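Local coordinates for ribosomal protein S2-related protein (Deinococcus radiodurans, PDB 2JH3) that binds a 4Fe-4S cluster and is probably a chelatase-like enzyme, with a possible sirohydrochlorin ferrochelatase activity, at residues Gly168-Arg180 / Ala192-Ala204. Sequence-based numbering, arbitrary orientation.
Sequences GQFAGVEVVLESR and AVPLSEWPSRVEA
Two backbone hydrogen bonds on Leu-177 fasten the end of strand 172-177 to 192-204: its N donates to Val-193 O over 3.0 Å, bent to 144° at the hydrogen, and its O takes the straighter bond from Leu-195 N. The pairing is parallel and brief, because at Leu-195 the chain already winds into the 3-10 segment 195-200. Val-193 N, by contrast, is buried without a partner.

Val-176 carries most of the apolar packing. Its CG1, anti to the carbonyl carbon (chi1 -66°), lies 3.8 Å from Val-193 CG2, while CG2 points to Leu-195 CD1 at 4.0 Å. The Ala-192 methyl rests on the carbonyl oxygen of Val-175. A separate touch, at the far end, brings Ala-171 CB within 3.6 Å of Ala-204 CB.

Glu-174 and Arg-201 meet through their aliphatic parts: Glu-174 CG sits 3.8 Å from Arg-201 CB and close to that residue's carbonyl oxygen. Both chains bend at chi2 and cross nearly at right angles, carboxylate and guanidinium planes 87° apart. With Glu-174 OE1 4.3 Å from Arg-201 NE, the attraction is long-range, short of a salt bridge. With an alanine in place of Glu-174 the CG contact and the carboxylate are gone, and Arg-201 would probably lose its nearby negative charge and turn more freely. Val-193 CG1 covers one guanidinium face.

On its other side strand 172-177 bonds to 144-149, and Trp-198 packs on Leu-146 of that strand and Ala-231 of helix 218-234. The short, weakly bonded strand 193-194 is one edge, within this chain, of the five-stranded parallel sheet in the second CbiX region, an alpha/beta arrangement of the chelatase superfamily.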
ATOM      1  N   GLY A 168      26.146  34.966 -32.737  1.00 45.19           N
ATOM      2  CA  GLY A 168      27.379  35.606 -32.247  1.00 44.59           C
ATOM      3  C   GLY A 168      27.278  36.375 -30.960  1.00 45.06           C
ATOM      4  O   GLY A 168      28.221  37.031 -30.542  1.00 46.01           O
ATOM      5  N   GLN A 169      26.181  36.279 -30.252  1.00 45.13           N
ATOM      6  CA  GLN A 169      26.099  37.011 -28.995  1.00 44.74           C
ATOM      7  C   GLN A 169      27.155  36.564 -27.959  1.00 43.85           C
ATOM      8  O   GLN A 169      27.435  37.289 -26.964  1.00 44.09           O
ATOM      9  CB  GLN A 169      24.699  36.862 -28.407  1.00 45.58           C
ATOM     10  CG  GLN A 169      24.319  37.980 -27.426  1.00 47.12           C
ATOM     11  CD  GLN A 169      22.945  37.756 -26.740  1.00 48.85           C
ATOM     12  OE1 GLN A 169      22.490  36.609 -26.551  1.00 53.17           O
ATOM     13  NE2 GLN A 169      22.289  38.867 -26.356  1.00 51.94           N
ATOM     14  N   PHE A 170      27.706  35.364 -28.162  1.00 42.48           N
ATOM     15  CA  PHE A 170      28.607  34.747 -27.179  1.00 41.06           C
ATOM     16  C   PHE A 170      29.951  34.553 -27.817  1.00 41.05           C
ATOM     17  O   PHE A 170      30.065  34.474 -29.040  1.00 41.98           O
ATOM     18  CB  PHE A 170      28.058  33.376 -26.646  1.00 38.99           C
ATOM     19  CG  PHE A 170      26.728  33.496 -25.925  1.00 37.24           C
ATOM     20  CD1 PHE A 170      25.540  33.309 -26.609  1.00 34.33           C
ATOM     21  CD2 PHE A 170      26.680  33.812 -24.577  1.00 37.38           C
ATOM     22  CE1 PHE A 170      24.359  33.462 -25.980  1.00 35.23           C
ATOM     23  CE2 PHE A 170      25.469  33.977 -23.932  1.00 39.19           C
ATOM     24  CZ  PHE A 170      24.303  33.811 -24.656  1.00 36.97           C
ATOM     25  N   ALA A 171      30.948  34.373 -26.959  1.00 40.86           N
ATOM     26  CA  ALA A 171      32.350  34.146 -27.369  1.00 40.39           C
ATOM     27  C   ALA A 171      32.513  32.913 -28.197  1.00 39.21           C
ATOM     28  O   ALA A 171      33.289  32.891 -29.129  1.00 39.44           O
ATOM     29  CB  ALA A 171      33.276  34.080 -26.118  1.00 40.18           C
ATOM     30  N   GLY A 172      31.808  31.849 -27.853  1.00 37.17           N
ATOM     31  CA  GLY A 172      31.750  30.695 -28.726  1.00 35.65           C
ATOM     32  C   GLY A 172      30.657  29.748 -28.213  1.00 34.42           C
ATOM     33  O   GLY A 172      30.036  30.018 -27.185  1.00 33.58           O
ATOM     34  N   VAL A 173      30.451  28.658 -28.937  1.00 34.45           N
ATOM     35  CA  VAL A 173      29.446  27.635 -28.548  1.00 34.15           C
ATOM     36  C   VAL A 173      29.956  26.218 -28.720  1.00 33.50           C
ATOM     37  O   VAL A 173      30.353  25.796 -29.811  1.00 33.39           O
ATOM     38  CB  VAL A 173      28.076  27.821 -29.300  1.00 34.73           C
ATOM     39  CG1 VAL A 173      27.012  26.908 -28.674  1.00 34.61           C
ATOM     40  CG2 VAL A 173      27.606  29.294 -29.206  1.00 32.45           C
ATOM     41  N   GLU A 174      29.936  25.472 -27.618  1.00 33.02           N
ATOM     42  CA  GLU A 174      30.329  24.035 -27.615  1.00 33.06           C
ATOM     43  C   GLU A 174      29.292  23.126 -26.887  1.00 30.43           C
ATOM     44  O   GLU A 174      28.771  23.502 -25.831  1.00 31.10           O
ATOM     45  CB  GLU A 174      31.683  23.874 -26.906  1.00 33.88           C
ATOM     46  CG  GLU A 174      32.809  24.785 -27.464  1.00 40.53           C
ATOM     47  CD  GLU A 174      33.143  24.493 -28.916  1.00 47.71           C
ATOM     48  OE1 GLU A 174      32.839  23.355 -29.380  1.00 53.39           O
ATOM     49  OE2 GLU A 174      33.690  25.409 -29.598  1.00 53.18           O
ATOM     50  N   VAL A 175      29.082  21.930 -27.426  1.00 30.31           N
ATOM     51  CA  VAL A 175      28.305  20.845 -26.790  1.00 30.96           C
ATOM     52  C   VAL A 175      29.236  19.994 -25.923  1.00 30.81           C
ATOM     53  O   VAL A 175      30.319  19.698 -26.330  1.00 31.11           O
ATOM     54  CB  VAL A 175      27.591  19.907 -27.875  1.00 29.56           C
ATOM     55  CG1 VAL A 175      26.843  18.739 -27.253  1.00 27.78           C
ATOM     56  CG2 VAL A 175      26.657  20.723 -28.783  1.00 29.91           C
ATOM     57  N   VAL A 176      28.813  19.649 -24.722  1.00 30.87           N
ATOM     58  CA  VAL A 176      29.530  18.710 -23.861  1.00 31.73           C
ATOM     59  C   VAL A 176      28.524  17.672 -23.315  1.00 32.56           C
ATOM     60  O   VAL A 176      27.333  17.946 -23.269  1.00 31.45           O
ATOM     61  CB  VAL A 176      30.262  19.420 -22.690  1.00 30.29           C
ATOM     62  CG1 VAL A 176      31.348  20.292 -23.219  1.00 32.16           C
ATOM     63  CG2 VAL A 176      29.349  20.235 -21.914  1.00 30.39           C
ATOM     64  N   LEU A 177      29.024  16.526 -22.846  1.00 34.26           N
ATOM     65  CA  LEU A 177      28.185  15.395 -22.505  1.00 35.93           C
ATOM     66  C   LEU A 177      28.131  15.109 -21.022  1.00 37.15           C
ATOM     67  O   LEU A 177      29.164  15.162 -20.317  1.00 35.58           O
ATOM     68  CB  LEU A 177      28.716  14.134 -23.174  1.00 36.71           C
ATOM     69  CG  LEU A 177      28.683  13.986 -24.677  1.00 38.16           C
ATOM     70  CD1 LEU A 177      28.822  12.515 -24.952  1.00 40.08           C
ATOM     71  CD2 LEU A 177      27.379  14.522 -25.295  1.00 40.45           C
ATOM     72  N   GLU A 178      26.937  14.734 -20.563  1.00 38.42           N
ATOM     73  CA  GLU A 178      26.773  14.189 -19.227  1.00 40.81           C
ATOM     74  C   GLU A 178      27.746  13.007 -19.028  1.00 42.09           C
ATOM     75  O   GLU A 178      28.097  12.309 -19.983  1.00 40.08           O
ATOM     76  CB  GLU A 178      25.342  13.725 -19.028  1.00 40.83           C
ATOM     77  CG  GLU A 178      24.406  14.798 -18.509  1.00 43.48           C
ATOM     78  CD  GLU A 178      23.041  14.246 -18.077  1.00 42.94           C
ATOM     79  OE1 GLU A 178      22.532  13.306 -18.735  1.00 48.75           O
ATOM     80  OE2 GLU A 178      22.482  14.747 -17.082  1.00 44.63           O
ATOM     81  N   SER A 179      28.218  12.791 -17.806  1.00 44.30           N
ATOM     82  CA  SER A 179      29.111  11.651 -17.581  1.00 46.96           C
ATOM     83  C   SER A 179      28.415  10.269 -17.832  1.00 48.63           C
ATOM     84  O   SER A 179      27.250  10.065 -17.435  1.00 48.67           O
ATOM     85  CB  SER A 179      29.672  11.728 -16.166  1.00 47.27           C
ATOM     86  OG  SER A 179      28.594  11.782 -15.240  1.00 51.40           O
ATOM     87  N   ARG A 180      29.118   9.344 -18.504  1.00 50.64           N
ATOM     88  CA  ARG A 180      28.655   7.933 -18.639  1.00 51.76           C
ATOM     89  C   ARG A 180      28.409   7.259 -17.258  1.00 53.24           C
ATOM     90  O   ARG A 180      28.852   7.761 -16.196  1.00 53.76           O
ATOM     91  CB  ARG A 180      29.645   7.107 -19.473  0.50 51.85           C
ATOM     92  N   ALA A 192      31.849  14.807 -29.055  1.00 51.11           N
ATOM     93  CA  ALA A 192      31.854  16.008 -28.179  1.00 50.40           C
ATOM     94  C   ALA A 192      32.424  15.572 -26.839  1.00 48.68           C
ATOM     95  O   ALA A 192      32.359  14.403 -26.475  1.00 49.71           O
ATOM     96  CB  ALA A 192      30.457  16.566 -27.953  1.00 49.98           C
ATOM     97  N   VAL A 193      32.937  16.519 -26.077  1.00 46.29           N
ATOM     98  CA  VAL A 193      33.853  16.153 -25.032  1.00 43.88           C
ATOM     99  C   VAL A 193      32.985  15.989 -23.819  1.00 41.45           C
ATOM    100  O   VAL A 193      31.917  16.574 -23.755  1.00 39.61           O
ATOM    101  CB  VAL A 193      34.957  17.197 -24.917  1.00 44.05           C
ATOM    102  CG1 VAL A 193      35.362  17.639 -26.343  1.00 44.21           C
ATOM    103  CG2 VAL A 193      34.535  18.369 -24.133  1.00 43.96           C
ATOM    104  N   PRO A 194      33.401  15.130 -22.883  1.00 38.63           N
ATOM    105  CA  PRO A 194      32.583  15.061 -21.668  1.00 36.60           C
ATOM    106  C   PRO A 194      32.661  16.389 -20.963  1.00 35.02           C
ATOM    107  O   PRO A 194      33.573  17.184 -21.207  1.00 34.34           O
ATOM    108  CB  PRO A 194      33.252  13.967 -20.836  1.00 37.40           C
ATOM    109  CG  PRO A 194      34.170  13.240 -21.805  1.00 37.93           C
ATOM    110  CD  PRO A 194      34.569  14.241 -22.833  1.00 38.74           C
ATOM    111  N   LEU A 195      31.664  16.651 -20.143  1.00 34.17           N
ATOM    112  CA  LEU A 195      31.669  17.834 -19.284  1.00 33.48           C
ATOM    113  C   LEU A 195      32.896  17.904 -18.355  1.00 32.12           C
ATOM    114  O   LEU A 195      33.336  18.990 -18.007  1.00 32.19           O
ATOM    115  CB  LEU A 195      30.383  17.806 -18.449  1.00 32.33           C
ATOM    116  CG  LEU A 195      30.184  18.884 -17.410  1.00 32.39           C
ATOM    117  CD1 LEU A 195      30.139  20.248 -18.014  1.00 31.68           C
ATOM    118  CD2 LEU A 195      28.911  18.634 -16.591  1.00 33.56           C
ATOM    119  N   SER A 196      33.417  16.744 -17.938  1.00 32.33           N
ATOM    120  CA  SER A 196      34.622  16.657 -17.099  1.00 31.37           C
ATOM    121  C   SER A 196      35.887  17.169 -17.831  1.00 31.87           C
ATOM    122  O   SER A 196      36.900  17.404 -17.220  1.00 31.17           O
ATOM    123  CB  SER A 196      34.783  15.235 -16.574  1.00 32.23           C
ATOM    124  OG  SER A 196      35.121  14.388 -17.632  1.00 32.63           O
ATOM    125  N   GLU A 197      35.782  17.434 -19.134  1.00 30.94           N
ATOM    126  CA  GLU A 197      36.827  18.016 -19.914  1.00 30.69           C
ATOM    127  C   GLU A 197      36.442  19.413 -20.464  1.00 30.57           C
ATOM    128  O   GLU A 197      37.049  19.918 -21.416  1.00 32.10           O
ATOM    129  CB  GLU A 197      37.092  17.077 -21.089  1.00 31.11           C
ATOM    130  CG  GLU A 197      37.571  15.678 -20.717  1.00 32.62           C
ATOM    131  CD  GLU A 197      39.023  15.685 -20.255  1.00 37.85           C
ATOM    132  OE1 GLU A 197      39.373  14.880 -19.355  1.00 39.78           O
ATOM    133  OE2 GLU A 197      39.805  16.509 -20.791  1.00 42.66           O
ATOM    134  N   TRP A 198      35.459  20.071 -19.881  1.00 30.65           N
ATOM    135  CA  TRP A 198      34.901  21.293 -20.522  1.00 31.04           C
ATOM    136  C   TRP A 198      35.894  22.435 -20.804  1.00 31.30           C
ATOM    137  O   TRP A 198      35.757  23.110 -21.813  1.00 32.79           O
ATOM    138  CB  TRP A 198      33.675  21.850 -19.749  1.00 28.96           C
ATOM    139  CG  TRP A 198      33.940  22.500 -18.418  1.00 28.12           C
ATOM    140  CD1 TRP A 198      33.775  21.933 -17.182  1.00 27.86           C
ATOM    141  CD2 TRP A 198      34.340  23.856 -18.177  1.00 27.34           C
ATOM    142  NE1 TRP A 198      34.101  22.824 -16.186  1.00 26.37           N
ATOM    143  CE2 TRP A 198      34.453  24.017 -16.769  1.00 26.50           C
ATOM    144  CE3 TRP A 198      34.715  24.920 -19.006  1.00 27.61           C
ATOM    145  CZ2 TRP A 198      34.903  25.215 -16.174  1.00 27.17           C
ATOM    146  CZ3 TRP A 198      35.149  26.095 -18.421  1.00 26.16           C
ATOM    147  CH2 TRP A 198      35.256  26.235 -17.017  1.00 26.24           C
ATOM    148  N   PRO A 199      36.856  22.705 -19.900  1.00 33.22           N
ATOM    149  CA  PRO A 199      37.784  23.802 -20.202  1.00 34.66           C
ATOM    150  C   PRO A 199      38.646  23.579 -21.493  1.00 36.31           C
ATOM    151  O   PRO A 199      39.142  24.552 -22.060  1.00 36.71           O
ATOM    152  CB  PRO A 199      38.625  23.892 -18.921  1.00 34.76           C
ATOM    153  CG  PRO A 199      37.806  23.165 -17.854  1.00 33.79           C
ATOM    154  CD  PRO A 199      37.159  22.092 -18.591  1.00 32.97           C
ATOM    155  N   SER A 200      38.777  22.331 -21.961  1.00 38.25           N
ATOM    156  CA  SER A 200      39.413  22.026 -23.250  1.00 39.74           C
ATOM    157  C   SER A 200      38.689  22.650 -24.455  1.00 41.87           C
ATOM    158  O   SER A 200      39.241  22.677 -25.579  1.00 41.52           O
ATOM    159  CB  SER A 200      39.465  20.522 -23.475  1.00 40.30           C
ATOM    160  OG  SER A 200      38.201  19.970 -23.815  1.00 40.74           O
ATOM    161  N   ARG A 201      37.468  23.152 -24.231  1.00 42.88           N
ATOM    162  CA  ARG A 201      36.653  23.717 -25.302  1.00 43.48           C
ATOM    163  C   ARG A 201      36.339  25.189 -25.079  1.00 43.63           C
ATOM    164  O   ARG A 201      35.448  25.733 -25.695  1.00 43.76           O
ATOM    165  CB  ARG A 201      35.357  22.897 -25.455  1.00 45.05           C
ATOM    166  CG  ARG A 201      35.523  21.579 -26.228  1.00 47.81           C
ATOM    167  CD  ARG A 201      36.007  21.842 -27.710  1.00 52.02           C
ATOM    168  NE  ARG A 201      35.985  20.590 -28.464  1.00 52.24           N
ATOM    169  CZ  ARG A 201      36.947  19.673 -28.407  1.00 54.39           C
ATOM    170  NH1 ARG A 201      38.016  19.900 -27.649  1.00 55.51           N
ATOM    171  NH2 ARG A 201      36.838  18.519 -29.082  1.00 53.54           N
ATOM    172  N   VAL A 202      37.053  25.853 -24.200  1.00 43.71           N
ATOM    173  CA  VAL A 202      36.731  27.241 -23.892  1.00 44.49           C
ATOM    174  C   VAL A 202      38.001  28.037 -24.014  1.00 45.74           C
ATOM    175  O   VAL A 202      39.005  27.699 -23.368  1.00 45.03           O
ATOM    176  CB  VAL A 202      36.166  27.405 -22.465  1.00 43.57           C
ATOM    177  CG1 VAL A 202      36.084  28.876 -22.035  1.00 43.27           C
ATOM    178  CG2 VAL A 202      34.812  26.767 -22.367  1.00 43.61           C
ATOM    179  N   GLU A 203      37.931  29.085 -24.838  1.00 47.41           N
ATOM    180  CA  GLU A 203      39.045  29.997 -25.066  1.00 48.28           C
ATOM    181  C   GLU A 203      38.758  31.413 -24.569  1.00 48.52           C
ATOM    182  O   GLU A 203      39.664  32.245 -24.539  1.00 50.41           O
ATOM    183  CB  GLU A 203      39.403  29.993 -26.540  1.00 48.88           C
ATOM    184  CG  GLU A 203      40.099  28.688 -26.955  1.00 51.15           C
ATOM    185  CD  GLU A 203      39.784  28.259 -28.388  1.00 52.63           C
ATOM    186  OE1 GLU A 203      39.761  29.143 -29.287  1.00 60.46           O
ATOM    187  OE2 GLU A 203      39.570  27.035 -28.620  1.00 57.56           O
ATOM    188  N   ALA A 204      37.525  31.691 -24.163  1.00 47.46           N
ATOM    189  CA  ALA A 204      37.198  32.936 -23.484  1.00 46.83           C
ATOM    190  C   ALA A 204      37.587  32.880 -22.007  1.00 46.58           C
ATOM    191  O   ALA A 204      37.901  31.814 -21.461  1.00 48.48           O
ATOM    192  CB  ALA A 204      35.681  33.227 -23.611  1.00 46.94           C
TER